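PDB 4FQU: glutathionyl-hydroquinone reductase PcpF from Sphingobium chlorophenolicum, which catalyses the glutathione-dependent reduction of glutathionyl-hydroquinones to hydroquinones, including chlorinated ones formed during degradation of the pollutant pentachlorophenol. Local coordinates for residues A227-D239 with R252-L266. Residues are numbered along the deposited sequence; the frame is centred on the assembly and turned at random.
Sequences ADIRLFPTLVRFD and RIADYPNLSRLVGKL
Ile253 lays its CD1 methyl over one face of the Phe238 ring, a CH-pi contact 3.6 Å from CD1 to the ring centroid and 18° off the normal. The Phe232 ring is used differently: Val236 CB lies over one face, toward the rim, the carbonyl O of Val263 meets the CE1 edge near the ring plane, and Leu266 CB approaches CD1 obliquely at 3.7 Å. Chi1 of 174° sets CG of Phe232 anti to the backbone N, and the side chain runs past that of Leu266 in the opposite sense. Leu235, between the rings, packs on Val263 CG2 and crosses Leu259 at about a right angle; Leu231 CD2 touches Leu262 CD2 at 3.9 Å. Such packing joins two helices of the all-helical C-terminal domain of a glutathione transferase; their segments cross at -103°, with axes 10.1 Å apart. Phe232 also touches Ile61 of helix 54-65, in the thioredoxin-like domain. At the other end, Asp239 turns its carboxylate to the 3-10 turn 253-255, where OD1 accepts from Ile253 N at 2.8 Å through its syn lone pair. An alanine in place of Phe238 would probably leave Ile253 CD1 without the ring face it rests on, opening a gap beside the Asp239 carboxylate.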
ATOM      1  N   ALA A 227      27.799  -0.389   7.392  1.00 26.20           N
ATOM      2  CA  ALA A 227      26.857   0.591   6.846  1.00 24.14           C
ATOM      3  C   ALA A 227      25.875  -0.097   5.920  1.00 24.48           C
ATOM      4  O   ALA A 227      24.685  -0.043   6.169  1.00 29.89           O
ATOM      5  CB  ALA A 227      27.572   1.677   6.129  1.00 24.76           C
ATOM      6  N   ASP A 228      26.361  -0.781   4.884  1.00 22.80           N
ATOM      7  CA  ASP A 228      25.476  -1.458   3.921  1.00 19.10           C
ATOM      8  C   ASP A 228      24.709  -2.556   4.621  1.00 23.98           C
ATOM      9  O   ASP A 228      23.530  -2.784   4.337  1.00 24.27           O
ATOM     10  CB  ASP A 228      26.247  -2.053   2.742  1.00 16.67           C
ATOM     11  CG  ASP A 228      27.438  -1.204   2.333  1.00 27.14           C
ATOM     12  OD1 ASP A 228      28.536  -1.353   2.932  1.00 25.43           O
ATOM     13  OD2 ASP A 228      27.277  -0.370   1.415  1.00 26.79           O
ATOM     14  N   ILE A 229      25.370  -3.237   5.545  1.00 22.38           N
ATOM     15  CA  ILE A 229      24.743  -4.370   6.183  1.00 21.17           C
ATOM     16  C   ILE A 229      23.525  -3.956   7.012  1.00 21.08           C
ATOM     17  O   ILE A 229      22.661  -4.766   7.293  1.00 22.85           O
ATOM     18  CB  ILE A 229      25.759  -5.107   7.028  1.00 19.63           C
ATOM     19  CG1 ILE A 229      26.855  -5.597   6.130  1.00 17.33           C
ATOM     20  CG2 ILE A 229      25.141  -6.279   7.719  1.00 17.31           C
ATOM     21  CD1 ILE A 229      27.598  -6.716   6.711  1.00 19.27           C
ATOM     22  N   ARG A 230      23.434  -2.704   7.406  1.00 19.33           N
ATOM     23  CA  ARG A 230      22.256  -2.291   8.140  1.00 21.26           C
ATOM     24  C   ARG A 230      21.287  -1.553   7.229  1.00 23.63           C
ATOM     25  O   ARG A 230      20.104  -1.403   7.536  1.00 24.79           O
ATOM     26  CB  ARG A 230      22.642  -1.410   9.323  1.00 24.49           C
ATOM     27  CG  ARG A 230      23.539  -2.083  10.332  1.00 23.47           C
ATOM     28  CD  ARG A 230      24.399  -1.079  11.066  1.00 21.07           C
ATOM     29  NE  ARG A 230      23.653   0.105  11.427  1.00 26.20           N
ATOM     30  CZ  ARG A 230      23.743   0.707  12.602  1.00 26.58           C
ATOM     31  NH1 ARG A 230      24.544   0.205  13.552  1.00 20.61           N
ATOM     32  NH2 ARG A 230      23.009   1.787  12.818  1.00 21.98           N
ATOM     33  N   LEU A 231      21.783  -1.061   6.109  1.00 20.80           N
ATOM     34  CA  LEU A 231      20.873  -0.467   5.165  1.00 19.32           C
ATOM     35  C   LEU A 231      20.127  -1.560   4.399  1.00 24.76           C
ATOM     36  O   LEU A 231      18.921  -1.440   4.145  1.00 24.75           O
ATOM     37  CB  LEU A 231      21.617   0.420   4.201  1.00 15.12           C
ATOM     38  CG  LEU A 231      20.782   0.829   3.001  1.00 12.74           C
ATOM     39  CD1 LEU A 231      19.642   1.683   3.385  1.00 11.36           C
ATOM     40  CD2 LEU A 231      21.652   1.612   2.107  1.00 17.46           C
ATOM     41  N   PHE A 232      20.834  -2.630   4.032  1.00 24.84           N
ATOM     42  CA  PHE A 232      20.243  -3.648   3.179  1.00 17.47           C
ATOM     43  C   PHE A 232      18.965  -4.283   3.728  1.00 16.61           C
ATOM     44  O   PHE A 232      18.031  -4.513   2.982  1.00 16.10           O
ATOM     45  CB  PHE A 232      21.253  -4.707   2.783  1.00 16.35           C
ATOM     46  CG  PHE A 232      20.645  -5.849   2.030  1.00 15.98           C
ATOM     47  CD1 PHE A 232      20.456  -5.771   0.682  1.00 16.21           C
ATOM     48  CD2 PHE A 232      20.231  -6.986   2.693  1.00 15.95           C
ATOM     49  CE1 PHE A 232      19.864  -6.786   0.014  1.00 18.78           C
ATOM     50  CE2 PHE A 232      19.657  -8.010   2.022  1.00 17.63           C
ATOM     51  CZ  PHE A 232      19.464  -7.912   0.683  1.00 18.69           C
ATOM     52  N   PRO A 233      18.897  -4.557   5.031  1.00 16.67           N
ATOM     53  CA  PRO A 233      17.655  -5.196   5.480  1.00 18.12           C
ATOM     54  C   PRO A 233      16.419  -4.346   5.222  1.00 19.17           C
ATOM     55  O   PRO A 233      15.335  -4.866   4.946  1.00 18.64           O
ATOM     56  CB  PRO A 233      17.882  -5.389   6.977  1.00 15.07           C
ATOM     57  CG  PRO A 233      19.287  -5.610   7.094  1.00 18.00           C
ATOM     58  CD  PRO A 233      19.945  -4.678   6.042  1.00 19.50           C
ATOM     59  N   THR A 234      16.572  -3.034   5.310  1.00 19.67           N
ATOM     60  CA  THR A 234      15.423  -2.183   5.077  1.00 19.62           C
ATOM     61  C   THR A 234      15.094  -2.160   3.607  1.00 18.25           C
ATOM     62  O   THR A 234      13.971  -2.435   3.224  1.00 21.62           O
ATOM     63  CB  THR A 234      15.602  -0.768   5.616  1.00 21.97           C
ATOM     64  OG1 THR A 234      15.668  -0.811   7.055  1.00 28.35           O
ATOM     65  CG2 THR A 234      14.423   0.115   5.167  1.00 18.00           C
ATOM     66  N   LEU A 235      16.072  -1.861   2.779  1.00 16.05           N
ATOM     67  CA  LEU A 235      15.846  -1.939   1.352  1.00 17.66           C
ATOM     68  C   LEU A 235      15.146  -3.256   0.881  1.00 21.60           C
ATOM     69  O   LEU A 235      14.198  -3.234   0.095  1.00 23.43           O
ATOM     70  CB  LEU A 235      17.168  -1.700   0.622  1.00 15.77           C
ATOM     71  CG  LEU A 235      17.473  -0.245   0.307  1.00 19.70           C
ATOM     72  CD1 LEU A 235      16.824   0.618   1.305  1.00 14.53           C
ATOM     73  CD2 LEU A 235      18.965  -0.012   0.261  1.00 18.14           C
ATOM     74  N   VAL A 236      15.584  -4.408   1.369  1.00 19.92           N
ATOM     75  CA  VAL A 236      15.175  -5.652   0.738  1.00 17.99           C
ATOM     76  C   VAL A 236      13.678  -5.911   0.948  1.00 21.44           C
ATOM     77  O   VAL A 236      13.037  -6.634   0.175  1.00 21.16           O
ATOM     78  CB  VAL A 236      16.020  -6.800   1.268  1.00 17.30           C
ATOM     79  CG1 VAL A 236      15.505  -7.222   2.603  1.00 18.80           C
ATOM     80  CG2 VAL A 236      16.045  -7.967   0.291  1.00 18.56           C
ATOM     81  N   ARG A 237      13.141  -5.293   1.991  1.00 17.73           N
ATOM     82  CA  ARG A 237      11.746  -5.423   2.358  1.00 20.14           C
ATOM     83  C   ARG A 237      10.905  -4.257   1.826  1.00 22.48           C
ATOM     84  O   ARG A 237       9.653  -4.193   2.012  1.00 22.18           O
ATOM     85  CB  ARG A 237      11.618  -5.423   3.874  1.00 17.48           C
ATOM     86  CG  ARG A 237      11.886  -6.695   4.491  1.00 13.09           C
ATOM     87  CD  ARG A 237      12.391  -6.490   5.851  1.00 17.77           C
ATOM     88  NE  ARG A 237      12.680  -7.782   6.437  1.00 21.83           N
ATOM     89  CZ  ARG A 237      13.857  -8.376   6.386  1.00 20.71           C
ATOM     90  NH1 ARG A 237      14.895  -7.799   5.808  1.00 17.95           N
ATOM     91  NH2 ARG A 237      13.993  -9.562   6.926  1.00 27.82           N
ATOM     92  N   PHE A 238      11.576  -3.323   1.168  1.00 19.86           N
ATOM     93  CA  PHE A 238      10.932  -2.030   0.943  1.00 22.89           C
ATOM     94  C   PHE A 238       9.754  -2.042  -0.006  1.00 25.04           C
ATOM     95  O   PHE A 238       8.629  -1.825   0.411  1.00 22.61           O
ATOM     96  CB  PHE A 238      11.902  -1.026   0.441  1.00 17.85           C
ATOM     97  CG  PHE A 238      11.416   0.322   0.589  1.00 20.30           C
ATOM     98  CD1 PHE A 238      10.644   0.893  -0.393  1.00 24.16           C
ATOM     99  CD2 PHE A 238      11.692   1.033   1.734  1.00 20.13           C
ATOM    100  CE1 PHE A 238      10.181   2.176  -0.256  1.00 22.14           C
ATOM    101  CE2 PHE A 238      11.251   2.314   1.871  1.00 20.02           C
ATOM    102  CZ  PHE A 238      10.493   2.895   0.876  1.00 20.87           C
ATOM    103  N   ASP A 239      10.037  -2.274  -1.285  1.00 24.21           N
ATOM    104  CA  ASP A 239       8.993  -2.385  -2.283  1.00 22.38           C
ATOM    105  C   ASP A 239       7.989  -3.490  -2.005  1.00 23.51           C
ATOM    106  O   ASP A 239       6.860  -3.424  -2.463  1.00 28.39           O
ATOM    107  CB  ASP A 239       9.585  -2.638  -3.664  1.00 21.05           C
ATOM    108  CG  ASP A 239      10.405  -1.488  -4.165  1.00 26.66           C
ATOM    109  OD1 ASP A 239      10.490  -0.463  -3.469  1.00 25.47           O
ATOM    110  OD2 ASP A 239      10.964  -1.610  -5.275  1.00 34.44           O
ATOM    111  N   ARG A 252       9.544   3.932  -5.530  1.00 23.70           N
ATOM    112  CA  ARG A 252      10.018   2.608  -5.148  1.00 24.34           C
ATOM    113  C   ARG A 252      11.510   2.607  -5.056  1.00 21.97           C
ATOM    114  O   ARG A 252      12.156   3.384  -5.710  1.00 24.45           O
ATOM    115  CB  ARG A 252       9.581   1.592  -6.183  1.00 20.59           C
ATOM    116  CG  ARG A 252       8.120   1.588  -6.352  1.00 16.72           C
ATOM    117  CD  ARG A 252       7.691   0.819  -7.553  1.00 20.23           C
ATOM    118  NE  ARG A 252       8.379   1.304  -8.723  1.00 26.02           N
ATOM    119  CZ  ARG A 252       8.807   0.524  -9.700  1.00 23.47           C
ATOM    120  NH1 ARG A 252       8.614  -0.783  -9.627  1.00 24.06           N
ATOM    121  NH2 ARG A 252       9.428   1.062 -10.728  1.00 16.44           N
ATOM    122  N   ILE A 253      12.068   1.733  -4.247  1.00 18.11           N
ATOM    123  CA  ILE A 253      13.504   1.546  -4.313  1.00 24.19           C
ATOM    124  C   ILE A 253      13.888   1.199  -5.748  1.00 27.80           C
ATOM    125  O   ILE A 253      15.010   1.502  -6.205  1.00 27.55           O
ATOM    126  CB  ILE A 253      14.008   0.422  -3.393  1.00 26.52           C
ATOM    127  CG1 ILE A 253      13.432   0.577  -1.995  1.00 21.90           C
ATOM    128  CG2 ILE A 253      15.529   0.420  -3.347  1.00 21.70           C
ATOM    129  CD1 ILE A 253      13.786   1.856  -1.390  1.00 23.26           C
ATOM    130  N   ALA A 254      12.946   0.570  -6.453  1.00 23.41           N
ATOM    131  CA  ALA A 254      13.123   0.222  -7.852  1.00 20.76           C
ATOM    132  C   ALA A 254      13.327   1.465  -8.697  1.00 22.80           C
ATOM    133  O   ALA A 254      13.751   1.391  -9.826  1.00 23.09           O
ATOM    134  CB  ALA A 254      11.939  -0.504  -8.330  1.00 22.14           C
ATOM    135  N   ASP A 255      13.029   2.628  -8.155  1.00 23.94           N
ATOM    136  CA  ASP A 255      13.133   3.816  -8.966  1.00 24.58           C
ATOM    137  C   ASP A 255      14.419   4.538  -8.689  1.00 26.66           C
ATOM    138  O   ASP A 255      14.635   5.629  -9.199  1.00 30.90           O
ATOM    139  CB  ASP A 255      11.962   4.732  -8.687  1.00 25.17           C
ATOM    140  CG  ASP A 255      10.641   4.104  -9.043  1.00 31.25           C
ATOM    141  OD1 ASP A 255      10.566   3.548 -10.170  1.00 32.25           O
ATOM    142  OD2 ASP A 255       9.693   4.183  -8.211  1.00 25.86           O
ATOM    143  N   TYR A 256      15.256   3.945  -7.845  1.00 32.14           N
ATOM    144  CA  TYR A 256      16.563   4.525  -7.483  1.00 34.81           C
ATOM    145  C   TYR A 256      17.623   3.613  -8.034  1.00 32.56           C
ATOM    146  O   TYR A 256      17.948   2.610  -7.399  1.00 32.45           O
ATOM    147  CB  TYR A 256      16.765   4.556  -5.969  1.00 29.06           C
ATOM    148  CG  TYR A 256      16.040   5.641  -5.252  1.00 24.98           C
ATOM    149  CD1 TYR A 256      16.471   6.948  -5.314  1.00 24.13           C
ATOM    150  CD2 TYR A 256      14.931   5.349  -4.483  1.00 29.29           C
ATOM    151  CE1 TYR A 256      15.807   7.943  -4.649  1.00 26.89           C
ATOM    152  CE2 TYR A 256      14.253   6.330  -3.809  1.00 29.59           C
ATOM    153  CZ  TYR A 256      14.698   7.619  -3.895  1.00 31.73           C
ATOM    154  OH  TYR A 256      14.015   8.573  -3.206  1.00 32.84           O
ATOM    155  N   PRO A 257      18.138   3.925  -9.225  1.00 29.13           N
ATOM    156  CA  PRO A 257      19.097   3.054  -9.895  1.00 27.56           C
ATOM    157  C   PRO A 257      20.243   2.678  -8.988  1.00 27.30           C
ATOM    158  O   PRO A 257      20.451   1.502  -8.776  1.00 31.08           O
ATOM    159  CB  PRO A 257      19.559   3.888 -11.073  1.00 18.96           C
ATOM    160  CG  PRO A 257      18.981   5.211 -10.850  1.00 24.24           C
ATOM    161  CD  PRO A 257      17.748   5.018 -10.095  1.00 25.25           C
ATOM    162  N   ASN A 258      20.941   3.636  -8.416  1.00 25.31           N
ATOM    163  CA  ASN A 258      22.056   3.276  -7.575  1.00 28.38           C
ATOM    164  C   ASN A 258      21.761   2.380  -6.391  1.00 31.88           C
ATOM    165  O   ASN A 258      22.540   1.470  -6.137  1.00 35.20           O
ATOM    166  CB  ASN A 258      22.824   4.492  -7.144  1.00 26.39           C
ATOM    167  CG  ASN A 258      23.809   4.887  -8.154  1.00 35.29           C
ATOM    168  OD1 ASN A 258      24.452   4.031  -8.761  1.00 44.08           O
ATOM    169  ND2 ASN A 258      23.938   6.181  -8.383  1.00 35.48           N
ATOM    170  N   LEU A 259      20.676   2.640  -5.661  1.00 26.18           N
ATOM    171  CA  LEU A 259      20.272   1.771  -4.557  1.00 24.06           C
ATOM    172  C   LEU A 259      19.863   0.385  -5.053  1.00 33.09           C
ATOM    173  O   LEU A 259      20.301  -0.624  -4.502  1.00 38.69           O
ATOM    174  CB  LEU A 259      19.122   2.371  -3.765  1.00 23.25           C
ATOM    175  CG  LEU A 259      19.653   3.546  -2.962  1.00 29.55           C
ATOM    176  CD1 LEU A 259      18.553   4.379  -2.325  1.00 24.27           C
ATOM    177  CD2 LEU A 259      20.629   3.049  -1.915  1.00 27.99           C
ATOM    178  N   SER A 260      19.025   0.332  -6.091  1.00 34.66           N
ATOM    179  CA  SER A 260      18.544  -0.935  -6.646  1.00 28.42           C
ATOM    180  C   SER A 260      19.713  -1.792  -7.019  1.00 33.06           C
ATOM    181  O   SER A 260      19.609  -3.010  -6.987  1.00 38.71           O
ATOM    182  CB  SER A 260      17.690  -0.707  -7.883  1.00 24.84           C
ATOM    183  OG  SER A 260      16.335  -0.529  -7.517  1.00 28.49           O
ATOM    184  N   ARG A 261      20.827  -1.148  -7.367  1.00 28.71           N
ATOM    185  CA  ARG A 261      22.032  -1.841  -7.764  1.00 26.31           C
ATOM    186  C   ARG A 261      22.681  -2.459  -6.523  1.00 32.33           C
ATOM    187  O   ARG A 261      23.019  -3.643  -6.537  1.00 30.46           O
ATOM    188  CB  ARG A 261      22.952  -0.866  -8.484  1.00 28.80           C
ATOM    189  CG  ARG A 261      23.930  -1.436  -9.521  1.00 35.76           C
ATOM    190  CD  ARG A 261      24.667  -0.298 -10.312  1.00 48.82           C
ATOM    191  NE  ARG A 261      24.952   0.920  -9.515  1.00 64.76           N
ATOM    192  CZ  ARG A 261      25.992   1.084  -8.671  1.00 64.00           C
ATOM    193  NH1 ARG A 261      26.878   0.085  -8.511  1.00 57.65           N
ATOM    194  NH2 ARG A 261      26.140   2.239  -7.970  1.00 38.42           N
ATOM    195  N   LEU A 262      22.834  -1.671  -5.446  1.00 31.79           N
ATOM    196  CA  LEU A 262      23.364  -2.168  -4.170  1.00 23.36           C
ATOM    197  C   LEU A 262      22.546  -3.353  -3.653  1.00 25.10           C
ATOM    198  O   LEU A 262      23.090  -4.351  -3.193  1.00 28.69           O
ATOM    199  CB  LEU A 262      23.405  -1.072  -3.104  1.00 23.91           C
ATOM    200  CG  LEU A 262      23.793  -1.506  -1.669  1.00 22.82           C
ATOM    201  CD1 LEU A 262      25.244  -1.704  -1.575  1.00 26.75           C
ATOM    202  CD2 LEU A 262      23.441  -0.471  -0.672  1.00 16.64           C
ATOM    203  N   VAL A 263      21.235  -3.248  -3.732  1.00 20.70           N
ATOM    204  CA  VAL A 263      20.385  -4.333  -3.290  1.00 19.37           C
ATOM    205  C   VAL A 263      20.569  -5.608  -4.080  1.00 22.37           C
ATOM    206  O   VAL A 263      20.557  -6.693  -3.509  1.00 20.76           O
ATOM    207  CB  VAL A 263      18.953  -3.929  -3.396  1.00 21.36           C
ATOM    208  CG1 VAL A 263      18.053  -5.178  -3.600  1.00 14.39           C
ATOM    209  CG2 VAL A 263      18.596  -3.075  -2.184  1.00 19.66           C
ATOM    210  N   GLY A 264      20.720  -5.480  -5.396  1.00 25.05           N
ATOM    211  CA  GLY A 264      20.940  -6.629  -6.257  1.00 26.53           C
ATOM    212  C   GLY A 264      22.276  -7.273  -5.920  1.00 26.87           C
ATOM    213  O   GLY A 264      22.362  -8.465  -5.723  1.00 30.44           O
ATOM    214  N   LYS A 265      23.321  -6.468  -5.837  1.00 24.08           N
ATOM    215  CA  LYS A 265      24.641  -6.927  -5.468  1.00 22.89           C
ATOM    216  C   LYS A 265      24.580  -7.842  -4.254  1.00 25.44           C
ATOM    217  O   LYS A 265      25.112  -8.954  -4.254  1.00 26.28           O
ATOM    218  CB  LYS A 265      25.472  -5.704  -5.139  1.00 23.91           C
ATOM    219  CG  LYS A 265      26.957  -5.834  -5.218  1.00 23.34           C
ATOM    220  CD  LYS A 265      27.537  -4.423  -5.339  1.00 33.40           C
ATOM    221  CE  LYS A 265      29.040  -4.352  -5.078  1.00 48.38           C
ATOM    222  NZ  LYS A 265      29.919  -5.279  -5.881  1.00 56.14           N
ATOM    223  N   LEU A 266      23.909  -7.364  -3.219  1.00 21.73           N
ATOM    224  CA  LEU A 266      23.883  -8.055  -1.950  1.00 20.92           C
ATOM    225  C   LEU A 266      22.899  -9.219  -1.914  1.00 20.86           C
ATOM    226  O   LEU A 266      23.077 -10.174  -1.177  1.00 19.92           O
ATOM    227  CB  LEU A 266      23.574  -7.063  -0.825  1.00 22.44           C
ATOM    228  CG  LEU A 266      24.788  -6.476  -0.101  1.00 20.78           C
ATOM    229  CD1 LEU A 266      24.405  -5.314   0.829  1.00 16.67           C
ATOM    230  CD2 LEU A 266      25.418  -7.603   0.646  1.00 15.74           C
TER